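Local coordinates for protein 4-methyl-5(B-hydroxyethyl)-thiazole monophosphate biosynthesis enzyme (Vibrio cholerae O1 biovar El Tor, PDB 3OT1) that is of unknown function but belongs to the DJ-1/PfpI family and may take part in thiazole monophosphate biosynthesis, at residues Val14-Gly19 / Met23-Ile28; Lys105-Ile110 / Leu116-Gln121. All coordinates share one frame; numbering follows the deposited sequence.

Contact 1 of 2, residues Val14-Gly19 / Met23-Ile28; sequences VPVAHG and METVII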
loop_
_atom_site.group_PDB
_atom_site.type_symbol
_atom_site.label_atom_id
_atom_site.label_comp_id
_atom_site.label_asym_id
_atom_site.label_seq_id
_atom_site.Cartn_x
_atom_site.Cartn_y
_atom_site.Cartn_z
ATOM N N VAL A 14 15.402 -2.356 0.002
ATOM C CA VAL A 14 14.154 -3.096 -0.144
ATOM C C VAL A 14 14.259 -3.988 -1.383
ATOM O O VAL A 14 14.041 -3.549 -2.521
ATOM C CB VAL A 14 12.937 -2.161 -0.273
ATOM C CG1 VAL A 14 11.644 -2.974 -0.376
ATOM C CG2 VAL A 14 12.865 -1.220 0.912
ATOM N N PRO A 15 14.607 -5.268 -1.191
ATOM C CA PRO A 15 14.616 -6.195 -2.317
ATOM C C PRO A 15 13.198 -6.466 -2.808
ATOM O O PRO A 15 12.256 -6.485 -2.022
ATOM C CB PRO A 15 15.201 -7.461 -1.709
ATOM C CG PRO A 15 15.973 -6.956 -0.532
ATOM C CD PRO A 15 15.113 -5.898 0.029
ATOM N N VAL A 16 13.083 -6.667 -4.117
ATOM C CA VAL A 16 11.827 -7.047 -4.745
ATOM C C VAL A 16 12.084 -8.172 -5.726
ATOM O O VAL A 16 13.167 -8.275 -6.307
ATOM C CB VAL A 16 11.180 -5.841 -5.469
ATOM C CG1 VAL A 16 10.770 -4.799 -4.448
ATOM C CG2 VAL A 16 12.075 -5.245 -6.547
ATOM N N ALA A 17 11.081 -9.010 -5.915
ATOM C CA ALA A 17 11.173 -10.139 -6.841
ATOM C C ALA A 17 9.855 -10.310 -7.557
ATOM O O ALA A 17 8.820 -9.792 -7.160
ATOM C CB ALA A 17 11.498 -11.446 -6.070
ATOM N N HIS A 18 9.891 -11.078 -8.639
ATOM C CA HIS A 18 8.671 -11.563 -9.265
ATOM C C HIS A 18 7.834 -12.229 -8.192
ATOM O O HIS A 18 8.296 -13.129 -7.508
ATOM C CB HIS A 18 9.043 -12.529 -10.367
ATOM C CG HIS A 18 7.887 -13.037 -11.159
ATOM N ND1 HIS A 18 7.982 -14.168 -11.938
ATOM C CD2 HIS A 18 6.618 -12.591 -11.284
ATOM C CE1 HIS A 18 6.818 -14.389 -12.521
ATOM N NE2 HIS A 18 5.967 -13.457 -12.131
ATOM N N GLY A 19 6.612 -11.765 -8.011
ATOM C CA GLY A 19 5.744 -12.320 -7.013
ATOM C C GLY A 19 5.752 -11.635 -5.673
ATOM O O GLY A 19 5.002 -12.046 -4.780
HETATM N N MSE A 23 1.580 -4.178 -2.609
HETATM C CA MSE A 23 1.127 -3.156 -1.658
HETATM C C MSE A 23 2.032 -3.165 -0.433
HETATM O O MSE A 23 2.340 -2.104 0.103
HETATM C CB MSE A 23 -0.359 -3.221 -1.303
HETATM C CG MSE A 23 -0.756 -4.136 -0.193
HETATM SE SE MSE A 23 -2.677 -4.054 0.073
HETATM C CE MSE A 23 -2.901 -3.308 1.874
ATOM N N GLU A 24 2.463 -4.337 0.020
ATOM C CA GLU A 24 3.428 -4.342 1.114
ATOM C C GLU A 24 4.688 -3.573 0.737
ATOM O O GLU A 24 5.208 -2.769 1.496
ATOM C CB GLU A 24 3.786 -5.778 1.496
ATOM C CG GLU A 24 2.626 -6.564 2.070
ATOM C CD GLU A 24 2.903 -8.038 2.276
ATOM O OE1 GLU A 24 4.053 -8.488 2.169
ATOM O OE2 GLU A 24 1.893 -8.767 2.550
ATOM N N THR A 25 5.210 -3.876 -0.441
ATOM C CA THR A 25 6.419 -3.234 -0.924
ATOM C C THR A 25 6.271 -1.720 -0.961
ATOM O O THR A 25 7.132 -0.993 -0.461
ATOM C CB THR A 25 6.780 -3.750 -2.341
ATOM O OG1 THR A 25 6.990 -5.169 -2.302
ATOM C CG2 THR A 25 8.041 -3.084 -2.857
ATOM N N VAL A 26 5.210 -1.241 -1.586
ATOM C CA VAL A 26 5.047 0.179 -1.809
ATOM C C VAL A 26 4.706 0.897 -0.499
ATOM O O VAL A 26 5.159 2.013 -0.281
ATOM C CB VAL A 26 4.049 0.440 -2.950
ATOM C CG1 VAL A 26 3.773 1.919 -3.078
ATOM C CG2 VAL A 26 4.599 -0.124 -4.247
ATOM N N ILE A 27 3.946 0.265 0.385
ATOM C CA ILE A 27 3.724 0.840 1.709
ATOM C C ILE A 27 5.055 1.043 2.424
ATOM O O ILE A 27 5.294 2.097 3.024
ATOM C CB ILE A 27 2.755 -0.007 2.550
ATOM C CG1 ILE A 27 1.329 0.074 1.992
ATOM C CG2 ILE A 27 2.812 0.416 4.055
ATOM C CD1 ILE A 27 0.368 -0.978 2.549
ATOM N N ILE A 28 5.921 0.042 2.388
ATOM C CA ILE A 28 7.228 0.164 3.034
ATOM C C ILE A 28 8.014 1.310 2.421
ATOM O O ILE A 28 8.522 2.164 3.148
ATOM C CB ILE A 28 8.007 -1.171 2.941
ATOM C CG1 ILE A 28 7.321 -2.265 3.770
ATOM C CG2 ILE A 28 9.457 -0.972 3.361
ATOM C CD1 ILE A 28 7.685 -3.691 3.383
#

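Contact 2 of 2, residues Lys105-Ile110 / Leu116-Gln121; sequences KLVAAI and LVFAKQ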
loop_
_atom_site.group_PDB
_atom_site.type_symbol
_atom_site.label_atom_id
_atom_site.label_comp_id
_atom_site.label_asym_id
_atom_site.label_seq_id
_atom_site.Cartn_x
_atom_site.Cartn_y
_atom_site.Cartn_z
ATOM N N LYS A 105 22.704 -4.651 12.096
ATOM C CA LYS A 105 21.678 -3.791 11.510
ATOM C C LYS A 105 20.314 -4.415 11.553
ATOM O O LYS A 105 20.182 -5.623 11.425
ATOM C CB LYS A 105 22.058 -3.487 10.076
ATOM C CG LYS A 105 23.319 -2.601 9.986
ATOM C CD LYS A 105 23.888 -2.496 8.585
ATOM C CE LYS A 105 25.050 -1.509 8.591
ATOM N NZ LYS A 105 25.732 -1.459 7.277
ATOM N N LEU A 106 19.297 -3.565 11.679
ATOM C CA LEU A 106 17.926 -4.012 11.605
ATOM C C LEU A 106 17.629 -4.740 10.302
ATOM O O LEU A 106 17.864 -4.226 9.212
ATOM C CB LEU A 106 17.016 -2.798 11.724
ATOM C CG LEU A 106 15.514 -3.078 11.750
ATOM C CD1 LEU A 106 15.106 -3.910 12.984
ATOM C CD2 LEU A 106 14.731 -1.745 11.692
ATOM N N VAL A 107 17.052 -5.932 10.461
ATOM C CA VAL A 107 16.427 -6.674 9.379
ATOM C C VAL A 107 14.945 -6.752 9.717
ATOM O O VAL A 107 14.569 -7.108 10.837
ATOM C CB VAL A 107 17.058 -8.050 9.194
ATOM C CG1 VAL A 107 16.267 -8.842 8.144
ATOM C CG2 VAL A 107 18.541 -7.902 8.813
ATOM N N ALA A 108 14.123 -6.392 8.730
ATOM C CA ALA A 108 12.676 -6.329 8.901
ATOM C C ALA A 108 12.035 -7.162 7.806
ATOM O O ALA A 108 12.462 -7.078 6.669
ATOM C CB ALA A 108 12.225 -4.868 8.808
ATOM N N ALA A 109 11.030 -7.951 8.133
ATOM C CA ALA A 109 10.360 -8.771 7.139
ATOM C C ALA A 109 8.902 -8.979 7.481
ATOM O O ALA A 109 8.525 -9.029 8.644
ATOM C CB ALA A 109 11.056 -10.130 7.008
ATOM N N ILE A 110 8.075 -9.139 6.451
ATOM C CA ILE A 110 6.643 -9.222 6.630
ATOM C C ILE A 110 6.058 -10.395 5.863
ATOM O O ILE A 110 6.607 -10.846 4.861
ATOM C CB ILE A 110 5.990 -7.865 6.233
ATOM C CG1 ILE A 110 4.498 -7.765 6.587
ATOM C CG2 ILE A 110 6.257 -7.525 4.775
ATOM C CD1 ILE A 110 3.981 -6.342 6.567
ATOM N N LEU A 116 8.879 -18.519 4.872
ATOM C CA LEU A 116 9.443 -19.157 3.694
ATOM C C LEU A 116 10.910 -18.847 3.456
ATOM O O LEU A 116 11.573 -19.594 2.717
ATOM C CB LEU A 116 8.624 -18.832 2.450
ATOM C CG LEU A 116 7.174 -19.305 2.485
ATOM C CD1 LEU A 116 6.490 -18.996 1.151
ATOM C CD2 LEU A 116 7.068 -20.788 2.829
ATOM N N VAL A 117 11.426 -17.783 4.088
ATOM C CA VAL A 117 12.842 -17.453 4.005
ATOM C C VAL A 117 13.551 -17.792 5.327
ATOM O O VAL A 117 14.431 -18.655 5.340
ATOM C CB VAL A 117 13.098 -16.001 3.582
ATOM C CG1 VAL A 117 14.618 -15.780 3.458
ATOM C CG2 VAL A 117 12.362 -15.693 2.273
ATOM N N PHE A 118 13.189 -17.139 6.423
ATOM C CA PHE A 118 13.988 -17.307 7.639
ATOM C C PHE A 118 13.895 -18.730 8.206
ATOM O O PHE A 118 14.916 -19.372 8.469
ATOM C CB PHE A 118 13.599 -16.323 8.739
ATOM C CG PHE A 118 13.706 -14.856 8.379
ATOM C CD1 PHE A 118 14.494 -14.382 7.330
ATOM C CD2 PHE A 118 13.005 -13.933 9.155
ATOM C CE1 PHE A 118 14.545 -13.020 7.066
ATOM C CE2 PHE A 118 13.084 -12.599 8.893
ATOM C CZ PHE A 118 13.840 -12.138 7.864
ATOM N N ALA A 119 12.671 -19.215 8.398
ATOM C CA ALA A 119 12.478 -20.527 8.991
ATOM C C ALA A 119 13.064 -21.602 8.067
ATOM O O ALA A 119 13.750 -22.500 8.554
ATOM C CB ALA A 119 11.033 -20.760 9.333
ATOM N N LYS A 120 12.898 -21.478 6.747
ATOM C CA LYS A 120 13.387 -22.488 5.795
ATOM C C LYS A 120 14.898 -22.487 5.538
ATOM O O LYS A 120 15.472 -23.523 5.217
ATOM C CB LYS A 120 12.634 -22.370 4.453
ATOM C CG LYS A 120 11.165 -22.747 4.524
ATOM C CD LYS A 120 10.972 -24.160 5.033
ATOM N N GLN A 121 15.558 -21.337 5.677
ATOM C CA GLN A 121 16.981 -21.195 5.359
ATOM C C GLN A 121 17.843 -20.889 6.581
ATOM O O GLN A 121 18.971 -20.415 6.449
ATOM C CB GLN A 121 17.163 -20.152 4.256
ATOM C CG GLN A 121 16.563 -20.549 2.913
ATOM C CD GLN A 121 17.242 -21.770 2.310
ATOM O OE1 GLN A 121 18.432 -22.038 2.560
ATOM N NE2 GLN A 121 16.494 -22.519 1.527
#

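Contact 1 of 2, residues Val14-Gly19 / Met23-Ile28
The gamma methyl of Thr-25 meets two valines of strand 11-16. Its CG2 lies 3.6 Å from Val-16 CG1, where the two side chains cross at about a right angle, and 4.4 Å from Val-14 CG1. One helical turn further on, Ile-28 puts its branch methyl CG2 4.2 Å from CG2 of Val-14, so each branch of that valine faces a different helix residue. Thr-25 shows the strand carbon rather than oxygen because its chi1 of -60° sets CG2 opposite the backbone N and leaves OG1 beside it. OG1 is then hydrogen-bonded to the carbonyl O of Glu-21, and a buried polar atom finds its partner in the residue just ahead of the helix. Behind this layer, Met-41 of strand 38-43 touches both Val-16 and Thr-25, while Pro-15 turns to the other face of the sheet and meets Phe-87 of helix 81-88. On the helix side, Met-23 (selenomethionine here), Val-26 and Ile-27 pack on a second protein chain. The axes of strand 14-16 and helix 23-28 run nearly antiparallel, at 157° and 10.1 Å apart at closest, as expected for the first beta-alpha-beta crossover, strand 11-16, helix 22-34, strand 38-43, of a DJ-1/PfpI alpha/beta sandwich.

Contact 2 of 2, residues Lys105-Ile110 / Leu116-Gln121
One aromatic side chain, Phe-118, bridges helix 113-119 and strand 106-110 by reaching Ala-109 and Val-107. The pair forms a strand-turn-helix unit in the alpha/beta sandwich of the DJ-1 superfamily, and its tight connection is consistent with the nucleophile elbow of the glutaminase I clan. The backbones stay well apart, with 9.3 Å between the CA atoms of Ala-109 and Phe-118, so the ring spans most of the gap. It enters end first: the far carbon CZ comes to 3.5 Å from CB of Ala-109, and its ring neighbour CE2 to 3.7 Å from the same methyl. Both strand residues approach the ring obliquely.

Two torsions aim the phenylalanine. With chi1 at -58°, CG lies opposite the carbonyl carbon and beside the backbone N, which sends the ring out from the helix toward the strand. Chi2 is -21°, far from the near-perpendicular turn most common for phenylalanine. In this setting Phe-118 also makes an edge-to-face stack with Phe-124, and Ile-97 of helix 91-102 touches its side chain, so neighbours beyond the strand help to fix the ring's rotation.

Val-107 comes at the ring tip from further back along the strand, and the valine and the phenylalanine pass alongside one another, pointing opposite ways. Phe-124 and Phe-100 pack on this valine too, while Ala-108, facing the other side of the sheet, meets Phe-169 and Met-173 of helix 166-178. The helix widens to a pi turn over 116-119, and Gln-121 N is hydrogen-bonded to Val-117 O at 2.9 Å. Val-107 meets the ring with a single branch: chi1 of 174° places CG1 opposite the backbone N, 4.1 Å from Phe-118 CZ, whereas CG2 stands 6.4 Å from that carbon.

In the fold
Both contacts are buried and hold a helix against the same central sheet, but on opposite faces: contact 1 uses the face covered by helix 22-34, contact 2 the one that helix 113-119 shares with helices 81-88 and 91-102. Strand 74-77 lies between their two strands. Contact 1 is an aliphatic seam whose helix also borders a second protein chain; contact 2 hangs on an aromatic ring, and no other chain of the assembly touches it. They meet where Glu-24 OE1, hydrogen-bonded to Gly-79 N, packs 3.5 Å from Ile-110 CG2. Glu-24 also touches Cys-111, a glutamate-cysteine pairing as in DJ-1 relatives.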